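Local coordinates for protein PTS system fructose-specific EIIB component (PDB 1BLE) that accepts a phosphoryl group from phospho-EIIA on a histidine and passes it to fructose as the sugar is taken up through the membrane, at residues 17-25 / 141-149; 27-38 / 78-89. All coordinates share one frame; numbering follows the deposited sequence.

Contact 1: residues 17-25 / 141-149; sequences QILTRWIKV and LELRQLPSD
Trp-22 reaches from helix 18-26 to the loop after strand 140-143 and donates its indole NE1 to the carbonyl Gln-145 O at 2.6 Å. The bond is nearly straight (166°) and lies in the ring plane. With CG anti to the carbonyl carbon (chi1 -79°), the indole leans out from the helix and Pro-147 sits on one of its faces, CG 3.5 Å from the centroid of the six-membered ring in a CH-pi contact. At the ring edge, Trp-22 CH2 points into the face of the Arg-144 guanidinium, 3.8 Å from NE, with the two planes almost perpendicular (88°). Arg-144 is held by other bonds: NE gives a straight salt-bridge bond to Glu-142 OE2 (2.7 Å), meeting it from above the carboxylate plane, and NH1 donates to Asp-149 O at 3.0 Å. Asp-149 OD2 in turn accepts from Leu-146 N on its anti side, tying up the type I turn 146-149. The amide NE2 of Gln-145 goes to Gly-106 O, and Arg-144 O accepts from Asn-104 and Arg-8. Arg-21, bent at chi2 and chi3, gives a weak bond from NH1 to Ser-148 OG (3.4 Å). Ile-18 CD1 meets Leu-146 CD2 at 3.5 Å, their side chains crossing at about a right angle. This joins the helix of the crossover from strand 3-10 to strand 30-34, in an open alpha/beta fold with a largely parallel sheet, to a loop at the C-terminal ends of its parallel strands, the side where His-15, which takes up the phosphoryl group during turnover, lies close to Ile-18.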
# COMPACT_ATOMS: atom_id res chain seq x y z
N GLN A 17 1.85 -18.69 6.80
CA GLN A 17 0.68 -19.14 6.07
C GLN A 17 -0.57 -19.14 6.92
O GLN A 17 -1.64 -19.46 6.43
CB GLN A 17 0.91 -20.55 5.51
N ILE A 18 -0.45 -18.79 8.20
CA ILE A 18 -1.58 -18.78 9.10
C ILE A 18 -2.83 -18.05 8.56
O ILE A 18 -3.85 -18.66 8.26
CB ILE A 18 -1.21 -18.14 10.46
CG1 ILE A 18 0.13 -18.68 10.96
CG2 ILE A 18 -2.29 -18.43 11.49
CD1 ILE A 18 0.06 -20.04 11.67
N LEU A 19 -2.74 -16.74 8.42
CA LEU A 19 -3.89 -15.97 7.96
C LEU A 19 -4.51 -16.45 6.64
O LEU A 19 -5.72 -16.47 6.47
CB LEU A 19 -3.52 -14.50 7.88
CG LEU A 19 -4.68 -13.56 8.15
CD1 LEU A 19 -4.99 -13.43 9.62
CD2 LEU A 19 -4.19 -12.24 7.62
N THR A 20 -3.67 -16.88 5.71
CA THR A 20 -4.09 -17.37 4.41
C THR A 20 -5.01 -18.58 4.59
O THR A 20 -6.03 -18.72 3.91
CB THR A 20 -2.85 -17.80 3.56
OG1 THR A 20 -2.02 -16.67 3.31
CG2 THR A 20 -3.26 -18.42 2.23
N ARG A 21 -4.67 -19.42 5.54
CA ARG A 21 -5.46 -20.60 5.76
C ARG A 21 -6.85 -20.25 6.25
O ARG A 21 -7.82 -20.86 5.81
CB ARG A 21 -4.73 -21.56 6.70
CG ARG A 21 -3.32 -21.93 6.18
CD ARG A 21 -2.95 -23.40 6.37
NE ARG A 21 -4.14 -24.24 6.25
CZ ARG A 21 -4.44 -25.26 7.06
NH1 ARG A 21 -3.62 -25.59 8.05
NH2 ARG A 21 -5.59 -25.91 6.93
N TRP A 22 -6.98 -19.21 7.08
CA TRP A 22 -8.30 -18.82 7.57
C TRP A 22 -9.10 -18.27 6.43
O TRP A 22 -10.28 -18.56 6.30
CB TRP A 22 -8.20 -17.79 8.69
CG TRP A 22 -7.86 -18.43 9.95
CD1 TRP A 22 -6.62 -18.52 10.51
CD2 TRP A 22 -8.74 -19.17 10.81
NE1 TRP A 22 -6.67 -19.29 11.64
CE2 TRP A 22 -7.96 -19.72 11.85
CE3 TRP A 22 -10.13 -19.44 10.79
CZ2 TRP A 22 -8.49 -20.52 12.86
CZ3 TRP A 22 -10.67 -20.24 11.81
CH2 TRP A 22 -9.85 -20.78 12.83
N ILE A 23 -8.42 -17.52 5.58
CA ILE A 23 -9.07 -16.92 4.44
C ILE A 23 -9.64 -17.96 3.49
O ILE A 23 -10.84 -17.97 3.23
CB ILE A 23 -8.08 -15.97 3.70
CG1 ILE A 23 -7.85 -14.71 4.54
CG2 ILE A 23 -8.60 -15.62 2.31
CD1 ILE A 23 -6.50 -14.09 4.35
N LYS A 24 -8.80 -18.89 3.02
CA LYS A 24 -9.28 -19.92 2.06
C LYS A 24 -10.49 -20.66 2.61
O LYS A 24 -11.44 -20.95 1.89
CB LYS A 24 -8.16 -20.92 1.65
N VAL A 25 -10.52 -20.78 3.92
CA VAL A 25 -11.55 -21.52 4.58
C VAL A 25 -12.86 -20.78 4.69
O VAL A 25 -13.91 -21.37 4.57
CB VAL A 25 -11.03 -22.06 5.93
CG1 VAL A 25 -12.10 -22.70 6.69
CG2 VAL A 25 -9.97 -23.10 5.69
N LEU A 141 -14.96 -16.81 23.24
CA LEU A 141 -13.50 -16.59 23.09
C LEU A 141 -12.82 -17.95 22.89
O LEU A 141 -12.83 -18.80 23.77
CB LEU A 141 -12.90 -15.85 24.30
CG LEU A 141 -13.32 -14.41 24.59
CD1 LEU A 141 -12.57 -13.89 25.81
CD2 LEU A 141 -13.04 -13.52 23.39
N GLU A 142 -12.22 -18.14 21.72
CA GLU A 142 -11.59 -19.41 21.34
C GLU A 142 -10.09 -19.31 21.12
O GLU A 142 -9.56 -18.23 20.85
CB GLU A 142 -12.32 -19.94 20.10
CG GLU A 142 -11.46 -20.59 19.03
CD GLU A 142 -12.26 -20.86 17.79
OE1 GLU A 142 -13.49 -21.08 17.94
OE2 GLU A 142 -11.67 -20.83 16.69
N LEU A 143 -9.40 -20.42 21.22
CA LEU A 143 -7.98 -20.35 21.06
C LEU A 143 -7.53 -21.33 20.05
O LEU A 143 -7.82 -22.49 20.18
CB LEU A 143 -7.27 -20.65 22.39
CG LEU A 143 -5.73 -20.77 22.37
CD1 LEU A 143 -5.13 -19.38 22.29
CD2 LEU A 143 -5.24 -21.48 23.59
N ARG A 144 -6.84 -20.85 19.03
CA ARG A 144 -6.26 -21.75 18.04
C ARG A 144 -5.60 -20.97 16.94
O ARG A 144 -5.95 -19.81 16.70
CB ARG A 144 -7.24 -22.78 17.49
CG ARG A 144 -8.52 -22.26 16.90
CD ARG A 144 -9.19 -23.41 16.13
NE ARG A 144 -10.56 -23.10 15.76
CZ ARG A 144 -11.28 -23.82 14.92
NH1 ARG A 144 -10.77 -24.90 14.36
NH2 ARG A 144 -12.48 -23.42 14.57
N GLN A 145 -4.59 -21.57 16.33
CA GLN A 145 -3.87 -20.91 15.25
C GLN A 145 -4.49 -21.17 13.89
O GLN A 145 -4.74 -20.23 13.12
CB GLN A 145 -2.41 -21.39 15.19
CG GLN A 145 -1.74 -21.41 16.53
CD GLN A 145 -1.76 -20.05 17.18
OE1 GLN A 145 -1.31 -19.07 16.57
NE2 GLN A 145 -2.28 -19.98 18.42
N LEU A 146 -4.72 -22.45 13.61
CA LEU A 146 -5.26 -22.89 12.34
C LEU A 146 -6.71 -23.44 12.35
O LEU A 146 -7.26 -23.74 13.40
CB LEU A 146 -4.29 -23.91 11.80
CG LEU A 146 -2.83 -23.46 11.81
CD1 LEU A 146 -2.02 -24.48 11.08
CD2 LEU A 146 -2.66 -22.12 11.11
N PRO A 147 -7.37 -23.47 11.19
CA PRO A 147 -8.73 -24.00 11.18
C PRO A 147 -8.76 -25.48 11.52
O PRO A 147 -9.80 -26.04 11.85
CB PRO A 147 -9.18 -23.75 9.76
CG PRO A 147 -8.51 -22.48 9.45
CD PRO A 147 -7.12 -22.72 9.95
N SER A 148 -7.59 -26.11 11.48
CA SER A 148 -7.44 -27.53 11.80
C SER A 148 -7.03 -27.90 13.22
O SER A 148 -6.99 -29.06 13.56
CB SER A 148 -6.47 -28.19 10.82
OG SER A 148 -5.48 -27.29 10.38
N ASP A 149 -6.63 -26.92 14.02
CA ASP A 149 -6.27 -27.22 15.39
C ASP A 149 -7.65 -27.30 16.03
O ASP A 149 -8.60 -26.71 15.50
CB ASP A 149 -5.42 -26.07 15.98
CG ASP A 149 -4.02 -25.97 15.36
OD1 ASP A 149 -3.36 -27.03 15.20
OD2 ASP A 149 -3.55 -24.85 15.03

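Contact 2: residues 27-38 / 78-89; sequences AADRIIVVSDDI and VTAMLLFENPSD
Neighbouring parallel strands 30-34 and 79-84 form the centre of this contact in the mainly parallel sheet of the alpha/beta fold, Arg-30 to Val-33 pairing in step with Ala-80 to Leu-83. Arg-30 O accepts from Met-81 N (3.1 Å), Ile-32 bonds Met-81 O and Leu-83 N, and Val-34 N reaches Leu-83 O (3.0 Å, 170°). Asp-29 extends the ladder at its start: its N donates to Thr-79 O at 2.9 Å, while OD2 takes Thr-79 N at 3.2 Å from above the carboxylate plane. With an alanine in place of Asp-29, the Thr-79 amide would probably lose this acceptor and the start of strand 79-84 would be less firmly fixed. Val-34 CB packs on Phe-84 CE1, the two side chains pointing the same way. Beyond the strands, Ser-35 OG caps Ile-38 N (3.2 Å), its chi1 of 157° turning it anti to its own N. Water 1 gives protons to Val-34 O and Asp-89 OD2 and accepts from Glu-85 N, bridging the diverging chains; Glu-85 OE2 pairs with Arg-44. Strand 57-61 bonds the other edge of 30-34, helix 18-26 covers the Ile-31, Met-81 and Leu-83 face, and Ile-32 on the reverse face touches Met-43 of the second subunit.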
# COMPACT_ATOMS: atom_id res chain seq x y z
N ALA A 27 -13.45 -18.07 2.74
CA ALA A 27 -13.65 -17.41 1.46
C ALA A 27 -14.02 -15.91 1.73
O ALA A 27 -15.15 -15.48 1.49
CB ALA A 27 -14.73 -18.12 0.67
N ALA A 28 -13.08 -15.14 2.27
CA ALA A 28 -13.33 -13.74 2.57
C ALA A 28 -12.78 -12.88 1.47
O ALA A 28 -11.80 -13.24 0.84
CB ALA A 28 -12.70 -13.38 3.88
N ASP A 29 -13.43 -11.74 1.23
CA ASP A 29 -13.03 -10.83 0.17
C ASP A 29 -11.90 -9.93 0.68
O ASP A 29 -10.88 -9.70 0.00
CB ASP A 29 -14.22 -9.94 -0.28
CG ASP A 29 -15.54 -10.74 -0.56
OD1 ASP A 29 -15.51 -11.80 -1.23
OD2 ASP A 29 -16.63 -10.27 -0.16
N ARG A 30 -12.07 -9.48 1.93
CA ARG A 30 -11.12 -8.56 2.55
C ARG A 30 -10.68 -8.82 3.99
O ARG A 30 -11.42 -9.43 4.76
CB ARG A 30 -11.70 -7.16 2.48
CG ARG A 30 -13.12 -7.11 2.93
CD ARG A 30 -13.75 -5.81 2.44
NE ARG A 30 -13.97 -5.75 0.99
CZ ARG A 30 -14.04 -4.61 0.30
NH1 ARG A 30 -13.88 -3.44 0.93
NH2 ARG A 30 -14.35 -4.62 -1.00
N ILE A 31 -9.49 -8.31 4.34
CA ILE A 31 -8.91 -8.41 5.67
C ILE A 31 -8.77 -6.99 6.17
O ILE A 31 -8.14 -6.16 5.53
CB ILE A 31 -7.52 -9.01 5.63
CG1 ILE A 31 -7.60 -10.44 5.23
CG2 ILE A 31 -6.87 -9.00 7.01
CD1 ILE A 31 -6.25 -11.06 5.25
N ILE A 32 -9.32 -6.70 7.33
CA ILE A 32 -9.19 -5.36 7.83
C ILE A 32 -8.53 -5.38 9.20
O ILE A 32 -8.93 -6.15 10.08
CB ILE A 32 -10.56 -4.69 7.93
CG1 ILE A 32 -11.21 -4.67 6.55
CG2 ILE A 32 -10.43 -3.29 8.45
CD1 ILE A 32 -12.71 -4.54 6.62
N VAL A 33 -7.47 -4.59 9.36
CA VAL A 33 -6.79 -4.49 10.66
C VAL A 33 -7.47 -3.33 11.38
O VAL A 33 -7.59 -2.22 10.83
CB VAL A 33 -5.26 -4.25 10.51
CG1 VAL A 33 -4.63 -3.86 11.82
CG2 VAL A 33 -4.61 -5.50 10.05
N VAL A 34 -8.01 -3.61 12.56
CA VAL A 34 -8.72 -2.57 13.32
C VAL A 34 -7.84 -2.18 14.51
O VAL A 34 -7.55 -3.00 15.38
CB VAL A 34 -10.12 -3.11 13.77
CG1 VAL A 34 -10.94 -2.03 14.39
CG2 VAL A 34 -10.88 -3.71 12.60
N SER A 35 -7.35 -0.95 14.51
CA SER A 35 -6.49 -0.47 15.60
C SER A 35 -6.27 1.00 15.42
O SER A 35 -5.88 1.39 14.34
CB SER A 35 -5.12 -1.17 15.59
OG SER A 35 -4.14 -0.38 16.26
N ASP A 36 -6.49 1.80 16.46
CA ASP A 36 -6.29 3.25 16.37
C ASP A 36 -4.81 3.60 16.20
O ASP A 36 -4.47 4.37 15.32
CB ASP A 36 -6.88 3.98 17.58
CG ASP A 36 -8.42 4.01 17.58
OD1 ASP A 36 -9.06 2.93 17.52
OD2 ASP A 36 -8.99 5.12 17.67
N ASP A 37 -3.93 2.95 16.97
CA ASP A 37 -2.48 3.18 16.92
C ASP A 37 -1.92 2.94 15.51
O ASP A 37 -1.26 3.79 14.93
CB ASP A 37 -1.75 2.24 17.90
CG ASP A 37 -2.05 2.52 19.39
OD1 ASP A 37 -3.24 2.59 19.79
OD2 ASP A 37 -1.08 2.61 20.19
N ILE A 38 -2.16 1.75 14.98
CA ILE A 38 -1.69 1.34 13.66
C ILE A 38 -2.27 2.21 12.52
O ILE A 38 -1.66 2.37 11.48
CB ILE A 38 -2.08 -0.16 13.44
CG1 ILE A 38 -1.22 -1.08 14.31
CG2 ILE A 38 -1.96 -0.56 12.00
CD1 ILE A 38 -1.77 -2.48 14.48
N VAL A 78 -20.74 -7.81 2.06
CA VAL A 78 -19.30 -8.13 1.95
C VAL A 78 -18.87 -9.10 3.06
O VAL A 78 -19.37 -9.02 4.19
CB VAL A 78 -18.40 -6.86 2.09
CG1 VAL A 78 -16.95 -7.25 2.03
CG2 VAL A 78 -18.70 -5.85 1.02
N THR A 79 -17.94 -10.00 2.72
CA THR A 79 -17.45 -10.99 3.65
C THR A 79 -16.04 -10.61 4.09
O THR A 79 -15.12 -10.64 3.28
CB THR A 79 -17.47 -12.38 2.98
OG1 THR A 79 -18.78 -12.93 3.12
CG2 THR A 79 -16.45 -13.34 3.59
N ALA A 80 -15.88 -10.31 5.37
CA ALA A 80 -14.59 -9.89 5.91
C ALA A 80 -14.09 -10.62 7.13
O ALA A 80 -14.85 -11.25 7.88
CB ALA A 80 -14.64 -8.43 6.23
N MET A 81 -12.81 -10.43 7.39
CA MET A 81 -12.11 -11.03 8.52
C MET A 81 -11.32 -9.88 9.16
O MET A 81 -10.59 -9.16 8.47
CB MET A 81 -11.18 -12.11 7.98
CG MET A 81 -10.43 -12.84 9.00
SD MET A 81 -9.29 -13.97 8.26
CE MET A 81 -8.10 -13.99 9.64
N LEU A 82 -11.56 -9.62 10.46
CA LEU A 82 -10.87 -8.54 11.21
C LEU A 82 -9.66 -9.04 12.00
O LEU A 82 -9.65 -10.18 12.52
CB LEU A 82 -11.84 -7.88 12.18
CG LEU A 82 -13.15 -7.36 11.57
CD1 LEU A 82 -14.06 -6.82 12.65
CD2 LEU A 82 -12.84 -6.27 10.57
N LEU A 83 -8.63 -8.21 12.08
CA LEU A 83 -7.43 -8.52 12.82
C LEU A 83 -7.28 -7.50 13.93
O LEU A 83 -7.45 -6.29 13.69
CB LEU A 83 -6.23 -8.46 11.90
CG LEU A 83 -5.99 -9.77 11.15
CD1 LEU A 83 -4.86 -9.60 10.15
CD2 LEU A 83 -5.68 -10.87 12.17
N PHE A 84 -6.99 -7.97 15.13
CA PHE A 84 -6.84 -7.07 16.28
C PHE A 84 -5.50 -7.31 16.96
O PHE A 84 -4.97 -8.41 16.94
CB PHE A 84 -7.99 -7.29 17.30
CG PHE A 84 -9.36 -6.93 16.78
CD1 PHE A 84 -9.81 -5.63 16.83
CD2 PHE A 84 -10.16 -7.88 16.17
CE1 PHE A 84 -11.05 -5.30 16.26
CE2 PHE A 84 -11.37 -7.55 15.62
CZ PHE A 84 -11.82 -6.27 15.66
N GLU A 85 -4.93 -6.26 17.53
CA GLU A 85 -3.65 -6.34 18.26
C GLU A 85 -3.95 -6.85 19.67
O GLU A 85 -3.10 -7.50 20.28
CB GLU A 85 -3.09 -4.95 18.49
CG GLU A 85 -1.92 -4.47 17.74
CD GLU A 85 -1.53 -3.09 18.27
OE1 GLU A 85 -2.34 -2.12 18.14
OE2 GLU A 85 -0.45 -2.98 18.89
N ASN A 86 -5.12 -6.48 20.21
CA ASN A 86 -5.52 -6.79 21.59
C ASN A 86 -7.04 -6.87 21.80
O ASN A 86 -7.80 -6.50 20.91
CB ASN A 86 -4.97 -5.68 22.49
CG ASN A 86 -5.46 -4.29 22.08
OD1 ASN A 86 -4.67 -3.38 21.82
ND2 ASN A 86 -6.77 -4.13 22.00
N PRO A 87 -7.51 -7.28 23.01
CA PRO A 87 -8.95 -7.37 23.30
C PRO A 87 -9.70 -6.03 23.64
O PRO A 87 -10.94 -5.98 23.64
CB PRO A 87 -9.00 -8.34 24.48
CG PRO A 87 -7.62 -8.95 24.52
CD PRO A 87 -6.72 -7.87 24.10
N SER A 88 -8.98 -4.95 23.90
CA SER A 88 -9.65 -3.71 24.23
C SER A 88 -10.25 -3.05 23.00
O SER A 88 -11.36 -2.53 23.04
CB SER A 88 -8.69 -2.77 24.92
OG SER A 88 -7.97 -3.50 25.90
N ASP A 89 -9.52 -3.03 21.91
CA ASP A 89 -10.05 -2.45 20.70
C ASP A 89 -11.28 -3.27 20.26
O ASP A 89 -12.11 -2.74 19.55
CB ASP A 89 -8.99 -2.46 19.60
CG ASP A 89 -7.82 -1.55 19.89
OD1 ASP A 89 -8.04 -0.38 20.23
OD2 ASP A 89 -6.66 -2.00 19.71
O HOH W 1 -6.62 -4.03 17.55
O HOH W 2 -4.41 -0.10 19.02

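Contact 2 belongs to the body of the sheet, its centre about 6 Å from that of the chain, whereas contact 1 lies at the surface, about 12 Å out. Helix 18-26 joins them: one side of it meets loop 144-149 in contact 1, while Leu-19 and Ile-23 turn to contact 2, where Leu-19 CD1 lies 3.2 Å from Met-81 CE. The helix is followed, after the short turn 27-29, by strand 30-34. Their chemistry differs accordingly. Contact 2 rests on a regular backbone ladder with aliphatic side chains on both faces, polar groups gathering at its ends; contact 1 relies on one indole bond, a proline against a ring, and a salt bridge and turn bonds made within segment 141-149, with a weak Arg-21 bond across.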